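Local coordinates for fatty acid multifunctional protein (atmfp2) (Arabidopsis thaliana, PDB 2WTB), which carries out peroxisomal fatty acid beta-oxidation steps during seed germination, combining enoyl-CoA hydratase and 3-hydroxyacyl-CoA dehydrogenase activities in one polypeptide, at residues T9-G14 with K40-E45; A242-H247 with P665-G670; N492-A497 with I555-E560. All blocks are in the same frame, centred on the assembly; numbering follows the deposited sequence.

The three contacts occupy separate parts of the chain and share no helix, strand or loop. Interaction 1 is a surface contact of strand against helix in the N-terminal hydratase/isomerase region. Interaction 2 lies nearest the middle of the molecule, is partly buried, and joins two loops more than 400 residues apart. Interaction 3, at the surface of the dehydrogenase part, is nested within the loop that interaction 2 closes; their centres are about 31 Å apart, whereas those of interactions 1 and 3 are about 63 Å apart. Interactions 1 and 3 each pair an asparagine amide with a threonine hydroxyl, while in interaction 2 a tyrosine ring receives a stacked amide and a methionine sulfur.

Interaction 1: residues T9-G14 with K40-E45; sequences TVMEVG and KSNYEE
Asn42 stands between Thr9 and Met11, two residues of one strand face, and meets each with a different part of its side chain. The polar end goes to the threonine: Asn42 ND2 donates a hydrogen bond to Thr9 OG1 over 2.7 Å. The bond is well short of straight, with an N-H...O angle of 136°, and the hydroxyl oxygen lies somewhat tilted from the amide plane. Thr9 presents this oxygen because OG1 sits between its backbone N and its carbonyl carbon, chi1 68°, and the two side chains approach at a slant.

Met11 lies along the rest of the asparagine, from OD1 back to CB and the backbone O. Its side chain and that of Asn42 run past each other in opposite directions, which places Met11 CB 3.7 Å from Asn42 OD1 and the terminal methyl at the root of the asparagine. A bend at chi3, -88°, gives Met11 CE its position 3.6 Å from Asn42 CB and 3.4 Å from the backbone O of Asn42. These are van der Waals contacts, so a single amide is held by one imperfect hydrogen bond and by a thioether chain laid alongside it. Replacing Asn42 by an alanine would probably leave Thr9 OG1 without this donor and open a gap beside Met11 CB where the amide had packed.

The Asn42 side chain also touches Ile21 of strand 18-24, the antiparallel neighbour of the outermost strand 8-13, and Met11 touches that same isoleucine and Ala46 farther along the helix. Helix 33-46 thus lies against one face of the six-stranded mixed sheet, with Tyr43 reaching the inner strand 54-59 through Ile55 and Ile57 and hydrogen-bonded to Ser105 OG through its hydroxyl.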
# COMPACT_ATOMS: atom_id res chain seq x y z
N THR A 9 -27.75 6.89 -13.90
CA THR A 9 -28.69 6.66 -12.81
C THR A 9 -30.07 6.40 -13.38
O THR A 9 -30.44 6.97 -14.41
CB THR A 9 -28.78 7.86 -11.86
OG1 THR A 9 -29.39 8.96 -12.54
CG2 THR A 9 -27.40 8.27 -11.36
N VAL A 10 -30.84 5.54 -12.72
CA VAL A 10 -32.21 5.27 -13.13
C VAL A 10 -33.17 5.63 -12.00
O VAL A 10 -32.98 5.22 -10.86
CB VAL A 10 -32.40 3.80 -13.52
CG1 VAL A 10 -33.88 3.47 -13.67
CG2 VAL A 10 -31.64 3.48 -14.81
N MET A 11 -34.21 6.40 -12.33
CA MET A 11 -35.21 6.79 -11.33
C MET A 11 -36.57 6.18 -11.65
O MET A 11 -37.03 6.24 -12.79
CB MET A 11 -35.31 8.31 -11.24
CG MET A 11 -36.53 8.80 -10.46
SD MET A 11 -36.72 10.59 -10.50
CE MET A 11 -35.74 11.08 -9.09
N GLU A 12 -37.21 5.61 -10.64
CA GLU A 12 -38.53 5.02 -10.80
C GLU A 12 -39.45 5.46 -9.66
O GLU A 12 -39.09 5.38 -8.49
CB GLU A 12 -38.44 3.50 -10.85
CG GLU A 12 -37.59 2.98 -12.00
CD GLU A 12 -37.51 1.47 -12.04
OE1 GLU A 12 -38.01 0.82 -11.10
OE2 GLU A 12 -36.94 0.93 -13.01
N VAL A 13 -40.64 5.93 -10.02
CA VAL A 13 -41.60 6.41 -9.03
C VAL A 13 -42.63 5.34 -8.68
O VAL A 13 -43.43 4.93 -9.53
CB VAL A 13 -42.35 7.66 -9.53
CG1 VAL A 13 -43.30 8.16 -8.47
CG2 VAL A 13 -41.36 8.75 -9.93
N GLY A 14 -42.60 4.89 -7.43
CA GLY A 14 -43.53 3.88 -6.97
C GLY A 14 -44.94 4.40 -6.89
O GLY A 14 -45.19 5.58 -7.14
N LYS A 40 -28.68 15.18 -10.65
CA LYS A 40 -29.20 16.54 -10.67
C LYS A 40 -30.52 16.61 -11.43
O LYS A 40 -31.50 17.17 -10.94
CB LYS A 40 -28.18 17.49 -11.29
CG LYS A 40 -28.66 18.93 -11.47
CD LYS A 40 -27.56 19.80 -12.05
CE LYS A 40 -28.00 21.25 -12.20
NZ LYS A 40 -28.80 21.48 -13.44
N SER A 41 -30.54 16.02 -12.62
CA SER A 41 -31.75 15.99 -13.44
C SER A 41 -32.86 15.24 -12.72
O SER A 41 -34.00 15.69 -12.66
CB SER A 41 -31.47 15.35 -14.80
OG SER A 41 -30.54 16.12 -15.54
N ASN A 42 -32.51 14.08 -12.16
CA ASN A 42 -33.45 13.29 -11.38
C ASN A 42 -34.18 14.17 -10.38
O ASN A 42 -35.41 14.18 -10.33
CB ASN A 42 -32.73 12.17 -10.63
CG ASN A 42 -32.34 11.02 -11.54
OD1 ASN A 42 -32.97 10.78 -12.57
ND2 ASN A 42 -31.30 10.29 -11.15
N TYR A 43 -33.41 14.92 -9.59
CA TYR A 43 -33.98 15.74 -8.53
C TYR A 43 -34.83 16.88 -9.05
O TYR A 43 -35.91 17.15 -8.51
CB TYR A 43 -32.87 16.25 -7.59
CG TYR A 43 -32.62 15.32 -6.42
CD1 TYR A 43 -33.32 15.48 -5.23
CD2 TYR A 43 -31.71 14.28 -6.51
CE1 TYR A 43 -33.11 14.63 -4.15
CE2 TYR A 43 -31.50 13.43 -5.44
CZ TYR A 43 -32.20 13.61 -4.26
OH TYR A 43 -31.99 12.77 -3.20
N GLU A 44 -34.36 17.55 -10.09
CA GLU A 44 -35.11 18.66 -10.67
C GLU A 44 -36.47 18.19 -11.15
O GLU A 44 -37.45 18.94 -11.12
CB GLU A 44 -34.32 19.30 -11.81
CG GLU A 44 -33.03 19.95 -11.35
CD GLU A 44 -32.25 20.58 -12.48
OE1 GLU A 44 -32.69 20.45 -13.64
OE2 GLU A 44 -31.21 21.21 -12.20
N GLU A 45 -36.54 16.93 -11.58
CA GLU A 45 -37.80 16.34 -12.01
C GLU A 45 -38.66 15.95 -10.81
O GLU A 45 -39.85 16.27 -10.76
CB GLU A 45 -37.55 15.11 -12.89
CG GLU A 45 -38.80 14.27 -13.14
CD GLU A 45 -38.54 13.10 -14.07
OE1 GLU A 45 -37.42 13.00 -14.61
OE2 GLU A 45 -39.46 12.27 -14.25

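Interaction 2: residues A242-H247 with P665-G670; sequences APNMKH and PPYRGG
A Met-aromatic contact and a stacked amide meet at the Tyr667 ring, where residues 242-247 press against residues 665-670. Met245 SD lies 4.6 Å from the ring centroid, 54° off the ring normal, so its approach is oblique. Its nearest ring atom is Tyr667 CD1, 3.6 Å from Met245 SD, and Met245 CG packs close to the same part of the ring.

Asn244 attends to the hydroxyl end. Its amide plane is 30° from the ring plane, with Asn244 OD1 over the face, 3.5 Å from Tyr667 CE1. Asn244 ND2 comes within 2.7 Å of Tyr667 OH from above the ring, yet the angle is too poor for a hydrogen bond. The amide gets there because Asn244 CG lies between the backbone N and the carbonyl carbon, chi1 37°.

In the fold, the first loop connects helix 224-241 to helix 247-260, while the second carries Tyr667 in a short 3-10 segment and ends at Gly670, the N-cap position before helix 671-678. Leu286 of helix 281-294 touches both Met245 and Pro666, and Thr282 of that helix touches Tyr667.

Pro665 CB packs on the face opposite to Asn244, offset toward the rim. His247 NE2 donates a weak hydrogen bond to Met245 SD, 3.5 Å away, which would help hold the sulfur beside the tyrosine.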
# COMPACT_ATOMS: atom_id res chain seq x y z
N ALA A 242 3.55 13.21 10.49
CA ALA A 242 3.67 13.42 9.05
C ALA A 242 4.03 14.86 8.72
O ALA A 242 3.20 15.60 8.18
CB ALA A 242 2.38 13.01 8.36
N PRO A 243 5.27 15.27 9.01
CA PRO A 243 5.71 16.64 8.74
C PRO A 243 5.80 16.86 7.24
O PRO A 243 5.75 17.99 6.75
CB PRO A 243 7.12 16.68 9.35
CG PRO A 243 7.25 15.43 10.18
CD PRO A 243 6.35 14.43 9.54
N ASN A 244 5.92 15.75 6.53
CA ASN A 244 6.18 15.73 5.10
C ASN A 244 5.00 16.18 4.24
O ASN A 244 5.19 16.78 3.18
CB ASN A 244 6.60 14.32 4.69
CG ASN A 244 5.84 13.25 5.47
OD1 ASN A 244 4.61 13.21 5.45
ND2 ASN A 244 6.58 12.38 6.16
N MET A 245 3.78 15.90 4.69
CA MET A 245 2.59 16.18 3.90
C MET A 245 1.75 17.31 4.51
O MET A 245 1.68 17.46 5.73
CB MET A 245 1.74 14.92 3.73
CG MET A 245 2.45 13.82 2.95
SD MET A 245 1.58 12.24 2.98
CE MET A 245 1.84 11.72 4.67
N LYS A 246 1.11 18.09 3.65
CA LYS A 246 0.36 19.26 4.09
C LYS A 246 -1.15 19.06 4.05
O LYS A 246 -1.89 19.66 4.83
CB LYS A 246 0.73 20.47 3.23
CG LYS A 246 2.17 20.94 3.41
CD LYS A 246 2.47 22.14 2.53
CE LYS A 246 3.94 22.53 2.61
NZ LYS A 246 4.26 23.68 1.71
N HIS A 247 -1.62 18.21 3.13
CA HIS A 247 -3.05 18.04 2.91
C HIS A 247 -3.88 17.75 4.17
O HIS A 247 -5.00 18.24 4.29
CB HIS A 247 -3.33 17.01 1.81
CG HIS A 247 -2.67 15.68 2.03
ND1 HIS A 247 -3.35 14.57 2.47
CD2 HIS A 247 -1.38 15.29 1.85
CE1 HIS A 247 -2.51 13.56 2.57
NE2 HIS A 247 -1.31 13.97 2.20
N PRO A 665 9.41 6.80 0.84
CA PRO A 665 8.30 7.74 1.02
C PRO A 665 7.28 7.69 -0.11
O PRO A 665 7.59 8.08 -1.23
CB PRO A 665 9.00 9.10 1.01
CG PRO A 665 10.38 8.82 1.47
CD PRO A 665 10.73 7.45 0.96
N PRO A 666 6.06 7.22 0.20
CA PRO A 666 4.98 7.10 -0.78
C PRO A 666 4.65 8.45 -1.43
O PRO A 666 4.42 8.50 -2.64
CB PRO A 666 3.79 6.63 0.06
CG PRO A 666 4.40 5.96 1.24
CD PRO A 666 5.66 6.73 1.53
N TYR A 667 4.63 9.51 -0.64
CA TYR A 667 4.31 10.84 -1.14
C TYR A 667 5.35 11.36 -2.13
O TYR A 667 5.15 12.38 -2.78
CB TYR A 667 4.12 11.83 0.01
CG TYR A 667 5.13 11.68 1.12
CD1 TYR A 667 4.86 10.88 2.23
CD2 TYR A 667 6.37 12.31 1.06
CE1 TYR A 667 5.78 10.73 3.25
CE2 TYR A 667 7.29 12.16 2.08
CZ TYR A 667 7.00 11.37 3.17
OH TYR A 667 7.92 11.22 4.18
N ARG A 668 6.47 10.64 -2.24
CA ARG A 668 7.48 10.99 -3.23
C ARG A 668 7.36 10.12 -4.48
O ARG A 668 8.21 10.18 -5.38
CB ARG A 668 8.89 10.89 -2.63
CG ARG A 668 9.10 11.80 -1.43
CD ARG A 668 10.57 12.03 -1.15
NE ARG A 668 10.79 12.53 0.20
CZ ARG A 668 10.66 13.81 0.55
NH1 ARG A 668 10.29 14.71 -0.34
NH2 ARG A 668 10.88 14.18 1.80
N GLY A 669 6.31 9.30 -4.53
CA GLY A 669 5.97 8.54 -5.72
C GLY A 669 6.72 7.23 -5.92
O GLY A 669 6.18 6.29 -6.51
N GLY A 670 7.95 7.17 -5.43
CA GLY A 670 8.78 5.99 -5.61
C GLY A 670 10.15 6.38 -6.14
O GLY A 670 10.33 7.49 -6.64

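Interaction 3: residues N492-A497 with I555-E560; sequences NCTGFA and IENFSE
With chi1 at -54°, Thr494 sets its hydroxyl beside its own backbone N and its methyl CG2 anti to that nitrogen, offering both branches to Asn557 and Phe558. Asn557 answers with a similar first torsion, -67°, which turns CG away from its carbonyl carbon and brings the amide across to the threonine.

Asn557 ND2 then donates to Thr494 OG1 over 2.9 Å. The N-H...O angle of only 125° makes this a weak hydrogen bond, and the two side chains cross at a slant. The same ND2 lies 3.5 Å from Thr494 CG2, a plain van der Waals approach, so the amide nitrogen meets both branches of the threonine.

Phe558 completes the contact through its CE1 atom. This carbon is 3.5 Å from Thr494 CB and 3.7 Å from Thr494 CG2, with the threonine arriving obliquely to the ring plane. Asn557 CB packs on one face of that ring, offset toward the rim, so the two neighbours that receive Thr494 also touch each other. Gln553 and Phe554, farther back along helix 544-557, extend the surface against which the threonine rests.

Thr494 owes its projecting position to the backbone. Residues 493-496 form a type II beta turn, closed by Phe496 N bonding Cys493 O at 2.9 Å, with Thr494 at the second position and Gly495 at the third, where its positive phi favours glycine. The turn lies between strand 486-491, an edge strand of the Rossmann-type sheet, and helix 498-514, so the contact sits where the chain passes from the NAD-binding fold into the helical C-terminal region of the dehydrogenase.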
# COMPACT_ATOMS: atom_id res chain seq x y z
N ASN A 492 15.42 -12.96 -13.22
CA ASN A 492 16.47 -13.63 -12.47
C ASN A 492 17.83 -12.96 -12.65
O ASN A 492 18.39 -12.94 -13.75
CB ASN A 492 16.55 -15.11 -12.87
CG ASN A 492 17.49 -15.90 -11.98
OD1 ASN A 492 18.18 -15.35 -11.13
ND2 ASN A 492 17.51 -17.21 -12.17
N CYS A 493 18.34 -12.41 -11.56
CA CYS A 493 19.65 -11.77 -11.55
C CYS A 493 20.07 -11.52 -10.11
O CYS A 493 19.28 -11.68 -9.19
CB CYS A 493 19.62 -10.45 -12.33
SG CYS A 493 18.62 -9.17 -11.54
N THR A 494 21.32 -11.11 -9.93
CA THR A 494 21.86 -10.83 -8.61
C THR A 494 20.97 -9.86 -7.83
O THR A 494 20.89 -8.68 -8.16
CB THR A 494 23.27 -10.24 -8.71
OG1 THR A 494 24.10 -11.12 -9.49
CG2 THR A 494 23.88 -10.07 -7.32
N GLY A 495 20.30 -10.37 -6.80
CA GLY A 495 19.48 -9.54 -5.93
C GLY A 495 18.14 -9.13 -6.53
O GLY A 495 17.47 -8.23 -6.01
N PHE A 496 17.76 -9.78 -7.62
CA PHE A 496 16.50 -9.49 -8.29
C PHE A 496 16.26 -7.99 -8.47
O PHE A 496 16.99 -7.33 -9.21
CB PHE A 496 15.33 -10.14 -7.54
CG PHE A 496 15.60 -11.54 -7.09
CD1 PHE A 496 16.15 -12.47 -7.96
CD2 PHE A 496 15.31 -11.94 -5.80
CE1 PHE A 496 16.40 -13.77 -7.55
CE2 PHE A 496 15.56 -13.23 -5.38
CZ PHE A 496 16.11 -14.15 -6.26
N ALA A 497 15.25 -7.46 -7.78
CA ALA A 497 14.91 -6.04 -7.90
C ALA A 497 15.13 -5.26 -6.61
O ALA A 497 15.89 -4.30 -6.58
CB ALA A 497 13.48 -5.88 -8.38
N ILE A 555 29.02 -7.80 -3.93
CA ILE A 555 30.46 -7.58 -3.92
C ILE A 555 31.15 -8.49 -4.93
O ILE A 555 32.18 -8.12 -5.50
CB ILE A 555 31.05 -7.85 -2.52
CG1 ILE A 555 30.43 -6.91 -1.48
CG2 ILE A 555 32.56 -7.70 -2.54
CD1 ILE A 555 30.97 -7.10 -0.08
N GLU A 556 30.58 -9.67 -5.15
CA GLU A 556 31.20 -10.68 -5.99
C GLU A 556 30.74 -10.62 -7.45
O GLU A 556 31.42 -11.11 -8.34
CB GLU A 556 30.96 -12.07 -5.41
CG GLU A 556 31.55 -12.27 -4.03
CD GLU A 556 31.19 -13.61 -3.41
OE1 GLU A 556 30.32 -14.31 -3.97
OE2 GLU A 556 31.77 -13.95 -2.36
N ASN A 557 29.58 -10.01 -7.68
CA ASN A 557 29.03 -9.93 -9.03
C ASN A 557 29.10 -8.53 -9.64
O ASN A 557 28.97 -8.36 -10.86
CB ASN A 557 27.59 -10.45 -9.06
CG ASN A 557 27.50 -11.94 -8.80
OD1 ASN A 557 28.45 -12.68 -9.07
ND2 ASN A 557 26.37 -12.39 -8.27
N PHE A 558 29.31 -7.52 -8.80
CA PHE A 558 29.47 -6.15 -9.27
C PHE A 558 30.61 -5.46 -8.54
O PHE A 558 30.46 -4.34 -8.04
CB PHE A 558 28.18 -5.35 -9.06
CG PHE A 558 26.95 -6.02 -9.60
CD1 PHE A 558 25.97 -6.50 -8.75
CD2 PHE A 558 26.76 -6.17 -10.97
CE1 PHE A 558 24.83 -7.11 -9.24
CE2 PHE A 558 25.63 -6.78 -11.47
CZ PHE A 558 24.66 -7.25 -10.60
N SER A 559 31.76 -6.12 -8.47
CA SER A 559 32.91 -5.63 -7.71
C SER A 559 33.27 -4.17 -8.01
O SER A 559 33.52 -3.38 -7.10
CB SER A 559 34.13 -6.52 -7.94
OG SER A 559 34.43 -6.63 -9.32
N GLU A 560 33.30 -3.81 -9.29
CA GLU A 560 33.71 -2.47 -9.70
C GLU A 560 32.65 -1.41 -9.43
O GLU A 560 32.75 -0.28 -9.90
CB GLU A 560 34.09 -2.46 -11.19